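Long-range contact in mannan endo-1,4-beta-mannosidase (Mytilus edulis, PDB 2C0H), which hydrolyses internal beta-1,4-mannosidic linkages in the backbones of mannans, galactomannans and glucomannans: residues S22-A27 with A320-R325. The protein carries 3 engineered substitutions. Sequence-based numbering, arbitrary orientation.
Sequences SGANQA and AWTWSR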
loop_
_atom_site.group_PDB
_atom_site.type_symbol
_atom_site.label_atom_id
_atom_site.label_comp_id
_atom_site.label_asym_id
_atom_site.label_seq_id
_atom_site.Cartn_x
_atom_site.Cartn_y
_atom_site.Cartn_z
ATOM N N SER A 22 -12.832 -3.541 -0.520
ATOM C CA SER A 22 -13.351 -2.735 -1.625
ATOM C C SER A 22 -13.326 -1.273 -1.216
ATOM O O SER A 22 -13.887 -0.912 -0.188
ATOM C CB SER A 22 -14.793 -3.133 -1.860
ATOM O OG SER A 22 -15.373 -2.332 -2.884
ATOM N N GLY A 23 -12.733 -0.409 -2.019
ATOM C CA GLY A 23 -12.713 0.996 -1.645
ATOM C C GLY A 23 -11.886 1.850 -2.552
ATOM O O GLY A 23 -11.849 1.624 -3.752
ATOM N N ALA A 24 -11.201 2.819 -1.950
ATOM C CA ALA A 24 -10.511 3.829 -2.707
ATOM C C ALA A 24 -9.291 4.357 -2.005
ATOM O O ALA A 24 -9.183 4.291 -0.781
ATOM C CB ALA A 24 -11.453 4.969 -3.000
ATOM N N ASN A 25 -8.394 4.903 -2.802
ATOM C CA ASN A 25 -7.312 5.744 -2.320
ATOM C C ASN A 25 -7.857 7.128 -2.041
ATOM O O ASN A 25 -8.567 7.675 -2.867
ATOM C CB ASN A 25 -6.225 5.868 -3.401
ATOM C CG ASN A 25 -5.416 4.622 -3.583
ATOM O OD1 ASN A 25 -4.336 4.507 -3.003
ATOM N ND2 ASN A 25 -5.891 3.704 -4.430
ATOM N N GLN A 26 -7.489 7.716 -0.904
ATOM C CA GLN A 26 -7.843 9.125 -0.653
ATOM C C GLN A 26 -7.138 9.988 -1.719
ATOM O O GLN A 26 -7.807 10.773 -2.394
ATOM C CB GLN A 26 -7.547 9.547 0.797
ATOM C CG GLN A 26 -8.127 10.918 1.215
ATOM C CD GLN A 26 -9.622 10.903 1.568
ATOM O OE1 GLN A 26 -10.115 10.010 2.253
ATOM N NE2 GLN A 26 -10.344 11.918 1.117
ATOM N N ALA A 27 -5.829 9.900 -1.951
ATOM C CA ALA A 27 -4.803 9.327 -1.075
ATOM C C ALA A 27 -4.312 10.406 -0.091
ATOM O O ALA A 27 -3.508 10.116 0.800
ATOM C CB ALA A 27 -3.650 8.831 -1.913
ATOM N N ALA A 320 -9.716 -4.399 -4.125
ATOM C CA ALA A 320 -9.644 -3.463 -5.239
ATOM C C ALA A 320 -9.866 -2.041 -4.704
ATOM O O ALA A 320 -10.886 -1.754 -4.085
ATOM C CB ALA A 320 -10.681 -3.836 -6.275
ATOM N N TRP A 321 -8.862 -1.184 -4.884
ATOM C CA TRP A 321 -8.915 0.214 -4.485
ATOM C C TRP A 321 -8.718 1.119 -5.703
ATOM O O TRP A 321 -7.711 1.046 -6.368
ATOM C CB TRP A 321 -7.824 0.535 -3.474
ATOM C CG TRP A 321 -7.921 -0.232 -2.196
ATOM C CD1 TRP A 321 -9.057 -0.610 -1.544
ATOM C CD2 TRP A 321 -6.825 -0.656 -1.380
ATOM N NE1 TRP A 321 -8.733 -1.257 -0.362
ATOM C CE2 TRP A 321 -7.369 -1.304 -0.249
ATOM C CE3 TRP A 321 -5.442 -0.548 -1.496
ATOM C CZ2 TRP A 321 -6.566 -1.850 0.760
ATOM C CZ3 TRP A 321 -4.647 -1.100 -0.482
ATOM C CH2 TRP A 321 -5.216 -1.746 0.607
ATOM N N THR A 322 -9.710 1.949 -6.013
ATOM C CA THR A 322 -9.580 2.854 -7.131
ATOM C C THR A 322 -8.665 4.030 -6.817
ATOM O O THR A 322 -8.466 4.389 -5.667
ATOM C CB THR A 322 -10.935 3.431 -7.517
ATOM O OG1 THR A 322 -11.550 4.008 -6.377
ATOM C CG2 THR A 322 -11.824 2.364 -8.141
ATOM N N TRP A 323 -8.136 4.641 -7.865
ATOM C CA TRP A 323 -7.347 5.842 -7.750
ATOM C C TRP A 323 -8.122 6.986 -8.399
ATOM O O TRP A 323 -8.388 6.882 -9.612
ATOM C CB TRP A 323 -6.031 5.666 -8.508
ATOM C CG TRP A 323 -5.204 6.896 -8.449
ATOM C CD1 TRP A 323 -5.183 7.929 -9.351
ATOM C CD2 TRP A 323 -4.329 7.265 -7.386
ATOM N NE1 TRP A 323 -4.307 8.900 -8.916
ATOM C CE2 TRP A 323 -3.784 8.518 -7.707
ATOM C CE3 TRP A 323 -3.953 6.652 -6.187
ATOM C CZ2 TRP A 323 -2.874 9.168 -6.873
ATOM C CZ3 TRP A 323 -3.036 7.297 -5.371
ATOM C CH2 TRP A 323 -2.521 8.540 -5.709
ATOM N N SER A 324 -8.499 8.056 -7.690
ATOM C CA SER A 324 -8.561 8.250 -6.225
ATOM C C SER A 324 -9.634 9.311 -5.895
ATOM O O SER A 324 -10.230 9.898 -6.809
ATOM C CB SER A 324 -7.232 8.786 -5.696
ATOM O OG SER A 324 -7.021 10.108 -6.180
ATOM N N ARG A 325 -9.851 9.600 -4.625
ATOM C CA ARG A 325 -10.835 10.656 -4.250
ATOM C C ARG A 325 -10.476 11.993 -4.898
ATOM O O ARG A 325 -11.375 12.737 -5.267
ATOM C CB ARG A 325 -10.992 10.830 -2.719
ATOM C CG ARG A 325 -11.868 12.015 -2.260
ATOM C CD ARG A 325 -13.259 11.683 -2.541
ATOM N NE ARG A 325 -14.246 12.739 -2.282
ATOM C CZ ARG A 325 -14.627 13.653 -3.172
ATOM N NH1 ARG A 325 -14.049 13.718 -4.357
ATOM N NH2 ARG A 325 -15.585 14.521 -2.860
HETATM O O HOH W 1 -4.911 11.165 -4.474
#
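Asn25 turns its CG beside the backbone N and anti to the carbonyl carbon (chi1 -73°), while Trp323 holds its CG anti to the backbone N (chi1 178°), and the two side chains meet almost at right angles. CG of the Asn25 amide lies 3.6 Å from Trp323 CE3, with amide and indole planes 58° apart. This places the amide so that Asn25 ND2 donates to Thr322 O at 2.9 Å in a nearly straight bond. That carbonyl oxygen is gripped twice: Asn25 N arrives nearly in line with the C=O, whereas ND2 stands well above the carbonyl plane. Further back, parallel pairing joins the first and last strands of the TIM barrel, closing it: Gly23 N donates to Ala320 O and Thr322 N to Gly23 O, both at 3.1 Å. Gly23 N also sits in the plane of the Trp321 indole, 3.7 Å from CD1 at its edge. Further along, Arg325 N donates to Asn25 O at 2.9 Å, and a water joins Ala27 N to Ser324 OG, which also hydrogen-bonds Thr326 OG1. The peptide bonds before Ala27 and before Ser324 are both cis, and Ala27 CB packs 3.8 Å from Trp323 CZ3. Asn25 ND2 has a second acceptor in Gly293 O, and OD1 accepts from Arg63, so the amide reaches strands 61-68 and 319-322 on either side and 290-294 one strand further on. An alanine here would probably leave Arg63 without this acceptor, strip Thr322 O of one of its two donors and open a gap beside the Trp323 indole. Trp323, inferred by similarity to bind substrate, also touches Tyr265 and the probable nucleophile Glu294; with NE1 held by Asp327, the Asn25 amide probably serves as a second-shell support that helps position the indole at the catalytic end of the barrel.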